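Local atomic coordinates of apical membrane antigen 1 (Babesia divergens, PDB entry 4APM), a protein that probably takes part in host-cell invasion by this apicomplexan parasite, as a calcium-binding surface antigen of the moving junction. Residues D10-Y15 with I363-Y368; A225-G230 with N334-D339. All blocks are in the same frame, centred on the assembly; numbering follows the deposited sequence.

In the fold
From the N terminus, the chain first forms helix 8-16, whose residues 10-15 wait almost 350 residues for their partner, the segment 363-368, mostly loop but including strand 367-368; interaction 1 therefore closes a very long loop. Interaction 2 is nested inside it: strand 225-231 is joined by strand 335-339 after about a hundred residues. Both reach the same mixed sheet, in which 335-339 is an outermost strand and 367-368 lies further in, beyond 225-231 and 234-237. The centres of the contacts are about 8 Å apart, and Trp12 of interaction 1 packs against Asn334, Cys335 and Leu336 of interaction 2. Together they tie the N-terminal helix to a sheet assembled from much later sequence.

Interaction 1: residues D10-Y15 with I363-Y368; sequences DIWGRY and IVTNGY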
# COMPACT_ATOMS: atom_id res chain seq x y z
N ASP A 10 -4.35 -22.33 3.22
CA ASP A 10 -5.79 -22.54 3.09
C ASP A 10 -6.61 -21.70 4.06
O ASP A 10 -7.52 -21.00 3.64
CB ASP A 10 -6.16 -24.03 3.24
CG ASP A 10 -5.64 -24.88 2.09
OD1 ASP A 10 -5.51 -24.36 0.97
OD2 ASP A 10 -5.35 -26.08 2.33
N ILE A 11 -6.32 -21.76 5.35
CA ILE A 11 -7.20 -21.06 6.29
C ILE A 11 -7.02 -19.53 6.25
O ILE A 11 -7.93 -18.78 6.62
CB ILE A 11 -7.20 -21.68 7.72
CG1 ILE A 11 -6.42 -20.82 8.72
CG2 ILE A 11 -6.72 -23.13 7.71
CD1 ILE A 11 -7.05 -20.76 10.09
N TRP A 12 -5.91 -19.08 5.68
CA TRP A 12 -5.66 -17.64 5.50
C TRP A 12 -6.13 -17.12 4.15
O TRP A 12 -6.20 -15.90 3.94
CB TRP A 12 -4.18 -17.35 5.69
CG TRP A 12 -3.77 -17.23 7.13
CD1 TRP A 12 -3.10 -18.17 7.92
CD2 TRP A 12 -3.95 -16.06 8.00
NE1 TRP A 12 -2.87 -17.67 9.18
CE2 TRP A 12 -3.37 -16.42 9.30
CE3 TRP A 12 -4.52 -14.81 7.84
CZ2 TRP A 12 -3.37 -15.55 10.37
CZ3 TRP A 12 -4.53 -13.94 8.94
CH2 TRP A 12 -3.98 -14.31 10.18
N GLY A 13 -6.49 -18.03 3.25
CA GLY A 13 -6.63 -17.71 1.83
C GLY A 13 -7.61 -16.58 1.53
O GLY A 13 -7.37 -15.76 0.67
N ARG A 14 -8.72 -16.54 2.25
CA ARG A 14 -9.71 -15.50 2.00
C ARG A 14 -9.20 -14.14 2.44
O ARG A 14 -9.27 -13.17 1.67
CB ARG A 14 -11.04 -15.82 2.66
CG ARG A 14 -12.20 -15.09 2.01
CD ARG A 14 -13.56 -15.59 2.49
NE ARG A 14 -14.23 -14.58 3.31
CZ ARG A 14 -14.30 -14.62 4.64
NH1 ARG A 14 -13.78 -15.64 5.31
NH2 ARG A 14 -14.93 -13.65 5.29
N TYR A 15 -8.64 -14.08 3.65
CA TYR A 15 -8.17 -12.83 4.23
C TYR A 15 -6.96 -12.27 3.45
O TYR A 15 -6.76 -11.05 3.39
CB TYR A 15 -7.79 -13.03 5.70
CG TYR A 15 -7.47 -11.73 6.44
CD1 TYR A 15 -8.49 -10.89 6.93
CD2 TYR A 15 -6.15 -11.34 6.65
CE1 TYR A 15 -8.19 -9.70 7.59
CE2 TYR A 15 -5.84 -10.18 7.34
CZ TYR A 15 -6.85 -9.34 7.79
OH TYR A 15 -6.51 -8.15 8.42
N ILE A 363 -8.81 -16.16 12.95
CA ILE A 363 -8.04 -17.05 12.05
C ILE A 363 -6.79 -17.56 12.77
O ILE A 363 -5.88 -16.79 13.09
CB ILE A 363 -7.67 -16.35 10.72
CG1 ILE A 363 -8.93 -15.96 9.93
CG2 ILE A 363 -6.78 -17.23 9.85
CD1 ILE A 363 -8.68 -14.92 8.84
N VAL A 364 -6.79 -18.84 13.11
CA VAL A 364 -5.88 -19.35 14.15
C VAL A 364 -4.89 -20.35 13.55
O VAL A 364 -5.29 -21.31 12.89
CB VAL A 364 -6.65 -19.96 15.35
CG1 VAL A 364 -5.69 -20.36 16.47
CG2 VAL A 364 -7.68 -18.97 15.90
N THR A 365 -3.60 -20.08 13.73
CA THR A 365 -2.52 -20.93 13.23
C THR A 365 -1.29 -20.73 14.12
O THR A 365 -1.20 -19.74 14.83
CB THR A 365 -2.12 -20.59 11.76
OG1 THR A 365 -1.78 -19.20 11.67
CG2 THR A 365 -3.24 -20.90 10.79
N ASN A 366 -0.35 -21.66 14.10
CA ASN A 366 0.93 -21.47 14.77
C ASN A 366 1.94 -20.66 13.91
O ASN A 366 2.15 -20.96 12.73
CB ASN A 366 1.52 -22.84 15.17
CG ASN A 366 2.89 -22.71 15.81
OD1 ASN A 366 3.01 -22.26 16.95
ND2 ASN A 366 3.94 -23.05 15.06
N GLY A 367 2.56 -19.64 14.50
CA GLY A 367 3.49 -18.79 13.75
C GLY A 367 4.91 -18.77 14.29
O GLY A 367 5.12 -18.81 15.52
N TYR A 368 5.90 -18.71 13.39
CA TYR A 368 7.26 -18.34 13.78
C TYR A 368 7.50 -16.86 13.55
O TYR A 368 7.31 -16.38 12.43
CB TYR A 368 8.29 -19.16 13.01
CG TYR A 368 8.23 -20.61 13.35
CD1 TYR A 368 7.15 -21.39 12.93
CD2 TYR A 368 9.18 -21.19 14.19
CE1 TYR A 368 7.05 -22.73 13.29
CE2 TYR A 368 9.11 -22.53 14.53
CZ TYR A 368 8.03 -23.29 14.08
OH TYR A 368 7.93 -24.62 14.44
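The indole N-H of Trp12 points at the hydroxyl of Thr365, with NE1 3.1 Å from OG1 and an N-H...O angle of 168°. The oxygen lies at the edge of the indole, close to its plane, where a nearly straight bond can form and help to fix the rotation of the ring. Thr365 presents OG1 from the position between its own backbone N and carbonyl carbon (chi1 55°), while its methyl CG2 reaches CG1 of Ile11 at 3.8 Å.

The same indole is covered on one face by an aliphatic branch. Ile363 CG2 stands 3.6 Å from the centroid of the six-membered ring and 14° off its normal, a CH-pi contact well centred over the face. This methyl also meets the tip of Ile11, 3.5 Å from CD1, so it is wedged between an aromatic surface and an aliphatic side chain. The longer branch of Ile363 goes to the next turn of the helix, where CD1 lies 3.8 Å from CB of Tyr15. One polar bond at the ring edge and apolar packing over its face thus hold a single tryptophan in two directions.

Within the fold, helix 8-16 is laid against strand 335-339 through Trp12 and Tyr15, Trp12 also touches Pro360, and the segment 363-368 ends in strand 367-368, which lies beside and parallel to strand 234-237.

Interaction 2: residues A225-G230 with N334-D339; sequences AIFGRG and NCLIID
Leu336 reaches across to three successive residues of strand 225-231. Its CB lies 3.8 Å from the carbonyl oxygen of Ile226; at CG the chain forks, and CD1 touches the methyl CB of Ala225 at 4.0 Å while CD2 packs 3.6 Å from Phe227 CD1, the Leu336 and Phe227 side chains lying side by side. On the other sheet face Ile337 CD1 comes 3.8 Å from Gly228 CA, a place that a glycine can offer because it bears no side chain. Here the ladder is regular, with Ile226 and Ile337 exchanging a pair of backbone bonds.

Two residues, Asn334 and Cys335, are set against the single Gly228, a classic beta bulge. Gly228 O accepts from both their backbone nitrogens, Asn334 N at 3.0 Å and Cys335 N at 3.1 Å, the latter from above the carbonyl plane. Asn334 sits just before strand 335-339, which pairs antiparallel with strand 225-231. With its chi1 at 68°, the amide reaches back to the opposite strand, where OD1 accepts a hydrogen bond from Gly230 N (2.9 Å) in the carbonyl plane, on a lone pair. ND2 lies over one face of the Arg229 guanidinium, 3.3 Å from NH1. Both nitrogens are donors, so no hydrogen bond joins them, and the two planes are inclined by 44°; NH1 donates its hydrogen bond to the carbonyl oxygen of Thr332.

Cys335 is joined by a disulfide to Cys235 on strand 234-237, beyond strand 225-231. The chemistry thus implies an edge strand secured in two ways: hydrogen bonds to its immediate neighbour, doubled at the bulge and extended by an amide, and a covalent link to the strand after that.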
# COMPACT_ATOMS: atom_id res chain seq x y z
N ALA A 225 0.88 -7.79 13.82
CA ALA A 225 1.05 -8.80 12.75
C ALA A 225 2.40 -8.72 12.09
O ALA A 225 2.93 -7.62 11.84
CB ALA A 225 -0.05 -8.65 11.69
N ILE A 226 2.92 -9.89 11.76
CA ILE A 226 4.10 -10.05 10.95
C ILE A 226 3.68 -10.88 9.74
O ILE A 226 2.95 -11.87 9.89
CB ILE A 226 5.17 -10.86 11.70
CG1 ILE A 226 5.66 -10.13 12.95
CG2 ILE A 226 6.33 -11.23 10.76
CD1 ILE A 226 6.47 -11.02 13.86
N PHE A 227 4.10 -10.46 8.55
CA PHE A 227 3.81 -11.18 7.30
C PHE A 227 4.57 -12.51 7.24
O PHE A 227 5.76 -12.55 7.51
CB PHE A 227 4.25 -10.34 6.10
CG PHE A 227 3.37 -9.18 5.81
CD1 PHE A 227 2.01 -9.36 5.58
CD2 PHE A 227 3.90 -7.90 5.68
CE1 PHE A 227 1.19 -8.30 5.27
CE2 PHE A 227 3.08 -6.83 5.34
CZ PHE A 227 1.72 -7.03 5.14
N GLY A 228 3.90 -13.57 6.79
CA GLY A 228 4.56 -14.86 6.61
C GLY A 228 4.10 -15.63 5.39
O GLY A 228 3.15 -15.23 4.70
N ARG A 229 4.75 -16.76 5.13
CA ARG A 229 4.19 -17.76 4.22
C ARG A 229 4.05 -19.11 4.91
O ARG A 229 4.86 -19.49 5.77
CB ARG A 229 5.05 -17.89 2.94
CG ARG A 229 5.04 -16.63 2.06
CD ARG A 229 5.98 -16.74 0.87
NE ARG A 229 5.66 -17.90 0.04
CZ ARG A 229 4.60 -18.00 -0.76
NH1 ARG A 229 3.74 -16.99 -0.86
NH2 ARG A 229 4.40 -19.09 -1.48
N GLY A 230 3.00 -19.84 4.54
CA GLY A 230 2.76 -21.17 5.07
C GLY A 230 3.94 -22.08 4.80
O GLY A 230 4.52 -22.06 3.71
N ASN A 334 1.17 -14.89 2.45
CA ASN A 334 -0.09 -15.65 2.41
C ASN A 334 -0.56 -16.12 3.80
O ASN A 334 -1.54 -16.87 3.90
CB ASN A 334 -0.03 -16.82 1.40
CG ASN A 334 0.94 -17.93 1.82
OD1 ASN A 334 1.21 -18.11 3.00
ND2 ASN A 334 1.46 -18.67 0.83
N CYS A 335 0.10 -15.63 4.85
CA CYS A 335 -0.43 -15.72 6.22
C CYS A 335 0.22 -14.68 7.13
O CYS A 335 1.20 -14.01 6.75
CB CYS A 335 -0.16 -17.11 6.78
SG CYS A 335 1.61 -17.47 6.80
N LEU A 336 -0.30 -14.57 8.35
CA LEU A 336 0.23 -13.63 9.34
C LEU A 336 0.62 -14.41 10.61
O LEU A 336 0.06 -15.46 10.89
CB LEU A 336 -0.83 -12.56 9.68
CG LEU A 336 -1.42 -11.69 8.55
CD1 LEU A 336 -2.41 -10.69 9.13
CD2 LEU A 336 -0.35 -10.98 7.74
N ILE A 337 1.63 -13.90 11.33
CA ILE A 337 2.02 -14.38 12.64
C ILE A 337 1.62 -13.29 13.65
O ILE A 337 1.87 -12.10 13.40
CB ILE A 337 3.55 -14.54 12.70
CG1 ILE A 337 4.02 -15.63 11.75
CG2 ILE A 337 4.05 -14.75 14.13
CD1 ILE A 337 4.56 -15.09 10.44
N ILE A 338 0.98 -13.66 14.76
CA ILE A 338 0.65 -12.62 15.73
C ILE A 338 1.88 -12.26 16.56
O ILE A 338 2.72 -13.11 16.87
CB ILE A 338 -0.60 -12.93 16.60
CG1 ILE A 338 -1.03 -11.66 17.34
CG2 ILE A 338 -0.34 -14.05 17.59
CD1 ILE A 338 -2.03 -11.90 18.45
N ASP A 339 2.03 -10.97 16.83
CA ASP A 339 3.15 -10.45 17.59
C ASP A 339 2.87 -9.01 18.00
O ASP A 339 2.77 -8.14 17.16
CB ASP A 339 4.44 -10.54 16.76
CG ASP A 339 5.65 -10.03 17.52
OD1 ASP A 339 5.98 -10.62 18.57
OD2 ASP A 339 6.25 -9.02 17.08